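Local coordinates for glutathione transferase gst1-6 (Anopheles dirus, PDB 1V2A), which probably catalyses the conjugation of glutathione to halide-bearing xenobiotics, releasing a halide ion, and works as a homodimer of the Delta class, at residues 3-8 with 14-19; 29-34 with 49-54; 61-66 with 98-103. One frame throughout, in Å; residues are numbered along the deposited sequence.

Contact 1: residues 3-8 with 14-19; sequences YYYSLI and SAILLA
The outer half of the Tyr3 side chain packs obliquely against Ala15 and Ile16, and its hydroxyl end is the part that comes nearest the helix. Tyr3 OH stands 3.1 Å from Ala15 CB, while the ring carbon CZ is 3.4 Å from the same methyl. With CG anti to the backbone N (chi1 -172°), the ring extends from the strand to the helix. Ile16 meets the ring further down: its terminal CD1 is 3.5 Å from Tyr3 CE2, with the two side chains crossing at a slant. That same methyl serves a second aromatic, since Tyr5 CD1 is 4.2 Å from Ile16 CD1. A looser apolar touch, Leu7 CD2 to Ile16 CG1 at 4.3 Å, brings in the loop that follows the strand.

No direct hydrogen bond joins the segments, but a water does the work of one. It accepts from Ala15 N at 2.6 Å and donates to Tyr3 OH at 2.8 Å. The hydroxyl is also bonded to the carbonyl oxygen of Cys12, so this buried phenol is held by partners near the start of the helix and its end is fixed.

Strand 3-5 and helix 14-19 run at 134° to each other, their axes 10.8 Å apart, as the first two elements of a beta-alpha-beta unit completed by strand 27-30. Beyond this layer, Ala15 rests on Ile67 of helix 64-75, Leu17 and Leu18 pack on helix 152-162, and Leu7 touches helix 191-206.

Contact 2: residues 29-34 with 49-54; sequences KKTNVH and HTIPTL. With GTS (glutathione sulfonic acid), chain F.
Apolar packing joins the segments directly, with Val33 and Ile51 reaching toward each other tip to tip. Val33 CG1 comes to 3.5 Å of Ile51 CG2, tighter than usual for two carbons, and lies almost as near to CG1 and CD1 of the same isoleucine. Ile51 turns its CG1 branch between its backbone N and carbonyl carbon (chi1 50°), which lets both of its branches bear on one valine methyl. Thr31 adds a lighter touch: it slides past Ile51 in the opposite direction, CB to CG2 4.0 Å.

No hydrogen bond crosses between the segments; those described here lie within a segment or reach the ligand. Thr31 OG1 donates to Lys29 O at 2.7 Å, tying the threonine back to its own strand end. Thr53 OG1 reaches Thr50 O across Ile51 and Pro52, at a modelled 2.5 Å that is rather short and so less certain. Ile51 spends its backbone on glutathione sulfonic acid: its N donates to O2 of the ligand (2.7 Å, 156°), and its O accepts from ligand N2 (2.8 Å, 160°). The pair grips both peptide groups flanking the sulfonated cysteine unit much as a neighbouring strand would.

Val33 also packs on the ligand: its CB is 3.8 Å from ligand CA3, beside the glycyl end.

The peptide bond between Ile51 and Pro52 is cis. A cis-proline just ahead of a strand, with the preceding residue pairing through its backbone with the peptide, is the hallmark of the glutathione site in the thioredoxin-fold domain of glutathione transferases.

Contact 3: residues 61-66 with 98-103; sequences VWESYA and FDIGTL. With GTS (glutathione sulfonic acid), chain F.
Tyr65 OH donates to Asp99 OD2 at 2.6 Å, the one hydrogen bond that crosses between the segments. The acceptor lies at the edge of the phenol ring, in its plane, whereas the hydroxyl meets the carboxylate from above, 40° out of the carboxylate plane. The ring and carboxylate planes are steeply turned against each other. OD1 is hydrogen-bonded to Thr160 OG1, so both oxygens of this buried carboxylate have hydroxyl partners. Such bonds would be expected to stabilise its negative charge.

Ile100 packs at a slant against the same ring, its CB 3.6 Å from Tyr65 CZ. With both side-chain torsions extended, CD1 runs along the rim of the ring and comes within 3.8 Å of Glu63 OE1.

Glu63 and Ser64 hold the gamma-glutamyl end of glutathione sulfonic acid. Glu63 OE1 accepts from the ligand amino nitrogen N1 at 2.8 Å. One carboxylate oxygen of the ligand, O11, takes a nearly straight bond from Ser64 N (2.7 Å, 165°), and the other, O12, receives Ser64 OG at 2.7 Å. Ser64 opens helix 64-75 just after the N-cap Glu63, so the carboxylate it binds lies at the helix start, where the helix dipole would probably favour its charge. The positive phi of Glu63 (92°), unusual for a residue with a side chain, marks the sharp turn from strand into helix.

Through its bond to Asp99 and its packing on Ile100, Tyr65 links helix 64-75 of the N-terminal domain to helix 86-115, with Cys156 of helix 152-162 alongside and the ring of Phe97 of the second subunit stacked on it.

Contacts 1 and 2 belong to one thioredoxin-like sheet: strand 2-5 lies between strands 27-30 and 53-56, and Tyr5 O and Thr31 N, 2.7 Å apart, probably bond the two contacts together. Contact 1 is wholly buried and largely apolar, with a single water between its segments. Contact 2, partly buried, shares that hydrophobic chemistry across its segments but turns polar backbone toward glutathione sulfonic acid. Contact 3 is buried too, yet between domains and beside the second subunit, and there a direct hydrogen bond to a carboxylate is added to the packing. Contacts 2 and 3 meet through neighbouring strands 53-56 and 59-62 and hold different parts of the same ligand.

Contact 1: residues 3-8 with 14-19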
# COMPACT_ATOMS: atom_id res chain seq x y z
N TYR B 3 -9.54 19.56 0.75
CA TYR B 3 -9.64 18.12 0.91
C TYR B 3 -10.80 17.55 0.11
O TYR B 3 -11.94 17.50 0.59
CB TYR B 3 -9.81 17.78 2.40
CG TYR B 3 -9.74 16.30 2.71
CD1 TYR B 3 -8.57 15.58 2.49
CD2 TYR B 3 -10.84 15.62 3.22
CE1 TYR B 3 -8.49 14.21 2.78
CE2 TYR B 3 -10.78 14.26 3.51
CZ TYR B 3 -9.60 13.56 3.29
OH TYR B 3 -9.53 12.22 3.60
N TYR B 4 -10.53 17.14 -1.12
CA TYR B 4 -11.57 16.56 -1.96
C TYR B 4 -11.88 15.21 -1.34
O TYR B 4 -10.97 14.41 -1.09
CB TYR B 4 -11.07 16.42 -3.39
CG TYR B 4 -10.67 17.76 -3.96
CD1 TYR B 4 -9.42 18.30 -3.68
CD2 TYR B 4 -11.58 18.52 -4.68
CE1 TYR B 4 -9.09 19.59 -4.10
CE2 TYR B 4 -11.26 19.80 -5.10
CZ TYR B 4 -10.02 20.33 -4.81
OH TYR B 4 -9.72 21.61 -5.21
N TYR B 5 -13.15 14.95 -1.08
CA TYR B 5 -13.53 13.71 -0.42
C TYR B 5 -15.04 13.46 -0.41
O TYR B 5 -15.83 14.18 -1.04
CB TYR B 5 -13.08 13.79 1.03
CG TYR B 5 -14.04 14.62 1.83
CD1 TYR B 5 -14.73 14.08 2.91
CD2 TYR B 5 -14.38 15.92 1.43
CE1 TYR B 5 -15.73 14.79 3.56
CE2 TYR B 5 -15.38 16.64 2.06
CZ TYR B 5 -16.06 16.07 3.12
OH TYR B 5 -17.10 16.74 3.72
N SER B 6 -15.40 12.44 0.35
CA SER B 6 -16.78 12.03 0.57
C SER B 6 -16.76 11.06 1.74
O SER B 6 -16.10 10.03 1.68
CB SER B 6 -17.35 11.33 -0.66
OG SER B 6 -18.67 10.88 -0.37
N LEU B 7 -17.49 11.39 2.80
CA LEU B 7 -17.56 10.55 3.99
C LEU B 7 -18.04 9.13 3.74
O LEU B 7 -17.93 8.28 4.62
CB LEU B 7 -18.47 11.19 5.05
CG LEU B 7 -17.87 12.34 5.85
CD1 LEU B 7 -18.89 12.86 6.84
CD2 LEU B 7 -16.62 11.84 6.57
N ILE B 8 -18.59 8.88 2.56
CA ILE B 8 -19.07 7.54 2.24
C ILE B 8 -17.87 6.69 1.87
O ILE B 8 -17.89 5.46 2.01
CB ILE B 8 -20.07 7.56 1.07
CG1 ILE B 8 -21.36 8.28 1.47
CG2 ILE B 8 -20.44 6.13 0.68
CD1 ILE B 8 -21.19 9.75 1.82
N SER B 14 -9.88 8.64 6.97
CA SER B 14 -8.62 8.65 7.72
C SER B 14 -8.13 10.07 8.00
O SER B 14 -7.87 10.43 9.14
CB SER B 14 -7.54 7.87 6.96
OG SER B 14 -7.93 6.53 6.75
N ALA B 15 -8.00 10.86 6.94
CA ALA B 15 -7.54 12.24 7.05
C ALA B 15 -8.50 13.11 7.87
O ALA B 15 -8.08 14.06 8.54
CB ALA B 15 -7.34 12.84 5.66
N ILE B 16 -9.79 12.79 7.81
CA ILE B 16 -10.80 13.52 8.56
C ILE B 16 -10.56 13.28 10.06
O ILE B 16 -10.44 14.22 10.84
CB ILE B 16 -12.23 13.02 8.21
CG1 ILE B 16 -12.56 13.37 6.76
CG2 ILE B 16 -13.24 13.62 9.17
CD1 ILE B 16 -12.50 14.86 6.44
N LEU B 17 -10.49 12.02 10.46
CA LEU B 17 -10.28 11.68 11.86
C LEU B 17 -8.94 12.23 12.35
O LEU B 17 -8.86 12.89 13.39
CB LEU B 17 -10.33 10.16 12.03
CG LEU B 17 -11.57 9.52 12.67
CD1 LEU B 17 -12.78 10.41 12.52
CD2 LEU B 17 -11.82 8.15 12.05
N LEU B 18 -7.88 11.95 11.60
CA LEU B 18 -6.56 12.42 11.97
C LEU B 18 -6.61 13.94 12.15
O LEU B 18 -6.11 14.47 13.14
CB LEU B 18 -5.56 12.03 10.88
CG LEU B 18 -4.07 12.34 11.07
CD1 LEU B 18 -3.83 13.84 10.88
CD2 LEU B 18 -3.61 11.87 12.44
N ALA B 19 -7.25 14.62 11.21
CA ALA B 19 -7.36 16.08 11.27
C ALA B 19 -7.92 16.54 12.61
O ALA B 19 -7.40 17.49 13.20
CB ALA B 19 -8.25 16.58 10.13
O HOH W 1 -7.94 10.10 4.42

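Contact 2: residues 29-34 with 49-54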
# COMPACT_ATOMS: atom_id res chain seq x y z
N LYS B 29 -14.22 19.60 0.57
CA LYS B 29 -14.78 19.79 -0.75
C LYS B 29 -15.45 18.50 -1.23
O LYS B 29 -14.84 17.69 -1.92
CB LYS B 29 -13.69 20.21 -1.73
CG LYS B 29 -13.08 21.57 -1.40
CD LYS B 29 -12.19 22.06 -2.51
CE LYS B 29 -11.78 23.51 -2.28
NZ LYS B 29 -10.88 24.01 -3.37
N LYS B 30 -16.71 18.31 -0.83
CA LYS B 30 -17.43 17.11 -1.23
C LYS B 30 -17.24 16.90 -2.71
O LYS B 30 -17.47 17.79 -3.52
CB LYS B 30 -18.92 17.23 -0.87
CG LYS B 30 -19.18 17.00 0.61
CD LYS B 30 -20.66 17.00 0.98
CE LYS B 30 -20.81 16.80 2.49
NZ LYS B 30 -22.22 16.81 2.99
N THR B 31 -16.79 15.70 -3.06
CA THR B 31 -16.50 15.35 -4.43
C THR B 31 -17.17 14.06 -4.87
O THR B 31 -17.09 13.05 -4.18
CB THR B 31 -14.98 15.18 -4.63
OG1 THR B 31 -14.31 16.36 -4.16
CG2 THR B 31 -14.66 14.94 -6.09
N ASN B 32 -17.82 14.10 -6.02
CA ASN B 32 -18.45 12.92 -6.58
C ASN B 32 -17.52 12.51 -7.71
O ASN B 32 -17.66 12.99 -8.84
CB ASN B 32 -19.84 13.25 -7.14
CG ASN B 32 -20.46 12.08 -7.89
OD1 ASN B 32 -19.86 11.55 -8.82
ND2 ASN B 32 -21.65 11.68 -7.48
N VAL B 33 -16.56 11.65 -7.40
CA VAL B 33 -15.58 11.20 -8.38
C VAL B 33 -16.18 10.49 -9.58
O VAL B 33 -15.46 10.14 -10.52
CB VAL B 33 -14.52 10.27 -7.74
CG1 VAL B 33 -13.61 11.07 -6.84
CG2 VAL B 33 -15.20 9.16 -6.95
N HIS B 34 -17.49 10.29 -9.56
CA HIS B 34 -18.14 9.64 -10.69
C HIS B 34 -18.60 10.70 -11.69
O HIS B 34 -18.69 10.44 -12.89
CB HIS B 34 -19.33 8.81 -10.21
CG HIS B 34 -18.95 7.70 -9.27
ND1 HIS B 34 -18.36 7.94 -8.05
CD2 HIS B 34 -19.06 6.36 -9.38
CE1 HIS B 34 -18.14 6.79 -7.44
NE2 HIS B 34 -18.55 5.82 -8.23
N HIS B 49 -7.06 11.10 -10.31
CA HIS B 49 -8.40 11.55 -9.96
C HIS B 49 -9.13 10.58 -9.03
O HIS B 49 -10.14 9.99 -9.40
CB HIS B 49 -9.23 11.83 -11.22
CG HIS B 49 -9.38 10.66 -12.14
ND1 HIS B 49 -10.11 9.54 -11.81
CD2 HIS B 49 -8.91 10.44 -13.39
CE1 HIS B 49 -10.09 8.68 -12.82
NE2 HIS B 49 -9.36 9.20 -13.79
N THR B 50 -8.59 10.44 -7.83
CA THR B 50 -9.19 9.58 -6.82
C THR B 50 -9.24 10.38 -5.54
O THR B 50 -8.42 11.26 -5.32
CB THR B 50 -8.33 8.34 -6.55
OG1 THR B 50 -7.14 8.73 -5.85
CG2 THR B 50 -7.96 7.65 -7.85
N ILE B 51 -10.23 10.09 -4.69
CA ILE B 51 -10.33 10.77 -3.41
C ILE B 51 -9.98 9.72 -2.38
O ILE B 51 -10.25 8.53 -2.57
CB ILE B 51 -11.76 11.32 -3.16
CG1 ILE B 51 -12.80 10.23 -3.40
CG2 ILE B 51 -12.02 12.50 -4.07
CD1 ILE B 51 -14.25 10.72 -3.28
N PRO B 52 -9.38 10.13 -1.26
CA PRO B 52 -9.03 11.50 -0.90
C PRO B 52 -7.87 12.11 -1.67
O PRO B 52 -6.95 11.42 -2.09
CB PRO B 52 -8.72 11.38 0.59
CG PRO B 52 -8.08 10.03 0.66
CD PRO B 52 -8.97 9.19 -0.20
N THR B 53 -7.93 13.43 -1.83
CA THR B 53 -6.89 14.21 -2.50
C THR B 53 -6.74 15.49 -1.70
O THR B 53 -7.70 16.25 -1.56
CB THR B 53 -7.29 14.60 -3.94
OG1 THR B 53 -7.29 13.44 -4.77
CG2 THR B 53 -6.29 15.60 -4.51
N LEU B 54 -5.55 15.72 -1.16
CA LEU B 54 -5.26 16.90 -0.36
C LEU B 54 -4.49 17.93 -1.19
O LEU B 54 -3.84 17.57 -2.16
CB LEU B 54 -4.43 16.50 0.87
CG LEU B 54 -3.98 17.59 1.86
CD1 LEU B 54 -5.20 18.15 2.57
CD2 LEU B 54 -3.01 17.00 2.87
N1 GTS F . -5.76 3.94 -2.29
CA1 GTS F . -6.60 5.09 -2.43
C1 GTS F . -6.48 5.83 -1.12
O11 GTS F . -6.58 7.05 -1.16
O12 GTS F . -6.27 5.21 -0.07
CB1 GTS F . -8.00 4.61 -2.72
CG1 GTS F . -9.03 5.74 -2.91
CD1 GTS F . -10.10 5.37 -3.92
OE1 GTS F . -10.10 4.28 -4.52
N2 GTS F . -11.03 6.31 -4.08
CA2 GTS F . -12.15 6.12 -5.01
C2 GTS F . -12.02 7.07 -6.16
O2 GTS F . -11.68 8.24 -5.96
CB2 GTS F . -13.53 6.39 -4.41
SG2 GTS F . -14.09 5.36 -3.02
O1S GTS F . -13.23 5.44 -1.88
O2S GTS F . -15.37 5.84 -2.68
O3S GTS F . -14.17 3.98 -3.41
N3 GTS F . -12.32 6.55 -7.34
CA3 GTS F . -12.26 7.36 -8.53
C3 GTS F . -11.49 6.68 -9.60
O31 GTS F . -11.40 7.29 -10.65
O32 GTS F . -11.00 5.56 -9.36

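Contact 3: residues 61-66 with 98-103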
# COMPACT_ATOMS: atom_id res chain seq x y z
N VAL B 61 -1.42 16.11 -2.79
CA VAL B 61 -1.13 14.80 -2.20
C VAL B 61 -2.31 13.83 -2.26
O VAL B 61 -3.42 14.18 -1.87
CB VAL B 61 -0.73 14.94 -0.71
CG1 VAL B 61 -0.34 13.60 -0.16
CG2 VAL B 61 0.42 15.94 -0.57
N TRP B 62 -2.09 12.61 -2.74
CA TRP B 62 -3.19 11.66 -2.75
C TRP B 62 -2.78 10.30 -2.22
O TRP B 62 -1.59 10.03 -2.05
CB TRP B 62 -3.87 11.58 -4.13
CG TRP B 62 -3.16 10.85 -5.21
CD1 TRP B 62 -3.31 9.53 -5.54
CD2 TRP B 62 -2.25 11.40 -6.17
NE1 TRP B 62 -2.55 9.24 -6.66
CE2 TRP B 62 -1.90 10.37 -7.06
CE3 TRP B 62 -1.72 12.68 -6.36
CZ2 TRP B 62 -1.02 10.57 -8.12
CZ3 TRP B 62 -0.84 12.88 -7.42
CH2 TRP B 62 -0.50 11.83 -8.29
N GLU B 63 -3.77 9.46 -1.94
CA GLU B 63 -3.60 8.15 -1.33
C GLU B 63 -3.75 8.49 0.14
O GLU B 63 -2.86 9.11 0.74
CB GLU B 63 -2.21 7.54 -1.55
CG GLU B 63 -1.95 6.84 -2.88
CD GLU B 63 -2.87 5.66 -3.14
OE1 GLU B 63 -3.15 4.87 -2.21
OE2 GLU B 63 -3.31 5.51 -4.30
N SER B 64 -4.89 8.10 0.71
CA SER B 64 -5.21 8.34 2.11
C SER B 64 -4.01 8.15 3.03
O SER B 64 -3.85 8.83 4.04
CB SER B 64 -6.35 7.40 2.54
OG SER B 64 -5.97 6.03 2.44
N TYR B 65 -3.16 7.20 2.66
CA TYR B 65 -1.99 6.90 3.47
C TYR B 65 -0.90 7.95 3.32
O TYR B 65 -0.24 8.30 4.29
CB TYR B 65 -1.44 5.53 3.07
CG TYR B 65 -2.49 4.46 3.06
CD1 TYR B 65 -3.27 4.24 1.93
CD2 TYR B 65 -2.75 3.69 4.19
CE1 TYR B 65 -4.28 3.27 1.93
CE2 TYR B 65 -3.75 2.72 4.20
CZ TYR B 65 -4.51 2.52 3.06
OH TYR B 65 -5.54 1.61 3.08
N ALA B 66 -0.72 8.46 2.11
CA ALA B 66 0.28 9.47 1.87
C ALA B 66 -0.20 10.78 2.50
O ALA B 66 0.58 11.52 3.08
CB ALA B 66 0.52 9.64 0.36
N PHE B 98 -0.61 -3.62 5.12
CA PHE B 98 -1.49 -4.75 5.39
C PHE B 98 -2.91 -4.27 5.07
O PHE B 98 -3.72 -4.99 4.49
CB PHE B 98 -1.40 -5.13 6.87
CG PHE B 98 -2.55 -5.97 7.34
CD1 PHE B 98 -2.64 -7.31 6.99
CD2 PHE B 98 -3.56 -5.42 8.13
CE1 PHE B 98 -3.71 -8.09 7.41
CE2 PHE B 98 -4.63 -6.18 8.55
CZ PHE B 98 -4.71 -7.52 8.19
N ASP B 99 -3.18 -3.02 5.43
CA ASP B 99 -4.48 -2.40 5.22
C ASP B 99 -4.83 -2.25 3.75
O ASP B 99 -5.83 -2.79 3.28
CB ASP B 99 -4.52 -1.03 5.89
CG ASP B 99 -5.91 -0.45 5.94
OD1 ASP B 99 -6.82 -1.13 6.43
OD2 ASP B 99 -6.09 0.70 5.48
N ILE B 100 -4.00 -1.50 3.04
CA ILE B 100 -4.27 -1.26 1.64
C ILE B 100 -4.20 -2.50 0.77
O ILE B 100 -5.04 -2.68 -0.12
CB ILE B 100 -3.32 -0.18 1.06
CG1 ILE B 100 -3.81 0.24 -0.32
CG2 ILE B 100 -1.89 -0.70 0.97
CD1 ILE B 100 -2.97 1.30 -1.00
N GLY B 101 -3.21 -3.36 1.02
CA GLY B 101 -3.04 -4.55 0.22
C GLY B 101 -3.57 -5.88 0.72
O GLY B 101 -3.53 -6.87 -0.00
N THR B 102 -4.07 -5.93 1.95
CA THR B 102 -4.58 -7.20 2.44
C THR B 102 -6.02 -7.14 2.90
O THR B 102 -6.90 -7.70 2.26
CB THR B 102 -3.73 -7.73 3.61
OG1 THR B 102 -2.38 -7.94 3.16
CG2 THR B 102 -4.29 -9.06 4.14
N LEU B 103 -6.26 -6.44 4.01
CA LEU B 103 -7.60 -6.33 4.58
C LEU B 103 -8.61 -5.53 3.78
O LEU B 103 -9.66 -6.05 3.43
CB LEU B 103 -7.52 -5.77 6.00
CG LEU B 103 -8.81 -5.71 6.83
CD1 LEU B 103 -9.62 -6.99 6.67
CD2 LEU B 103 -8.45 -5.51 8.29
N1 GTS F . -5.76 3.94 -2.29
CA1 GTS F . -6.60 5.09 -2.43
C1 GTS F . -6.48 5.83 -1.12
O11 GTS F . -6.58 7.05 -1.16
O12 GTS F . -6.27 5.21 -0.07
CB1 GTS F . -8.00 4.61 -2.72
CG1 GTS F . -9.03 5.74 -2.91
CD1 GTS F . -10.10 5.37 -3.92
OE1 GTS F . -10.10 4.28 -4.52
N2 GTS F . -11.03 6.31 -4.08
CA2 GTS F . -12.15 6.12 -5.01
C2 GTS F . -12.02 7.07 -6.16
O2 GTS F . -11.68 8.24 -5.96
CB2 GTS F . -13.53 6.39 -4.41
SG2 GTS F . -14.09 5.36 -3.02
O1S GTS F . -13.23 5.44 -1.88
O2S GTS F . -15.37 5.84 -2.68
O3S GTS F . -14.17 3.98 -3.41
N3 GTS F . -12.32 6.55 -7.34
CA3 GTS F . -12.26 7.36 -8.53
C3 GTS F . -11.49 6.68 -9.60
O31 GTS F . -11.40 7.29 -10.65
O32 GTS F . -11.00 5.56 -9.36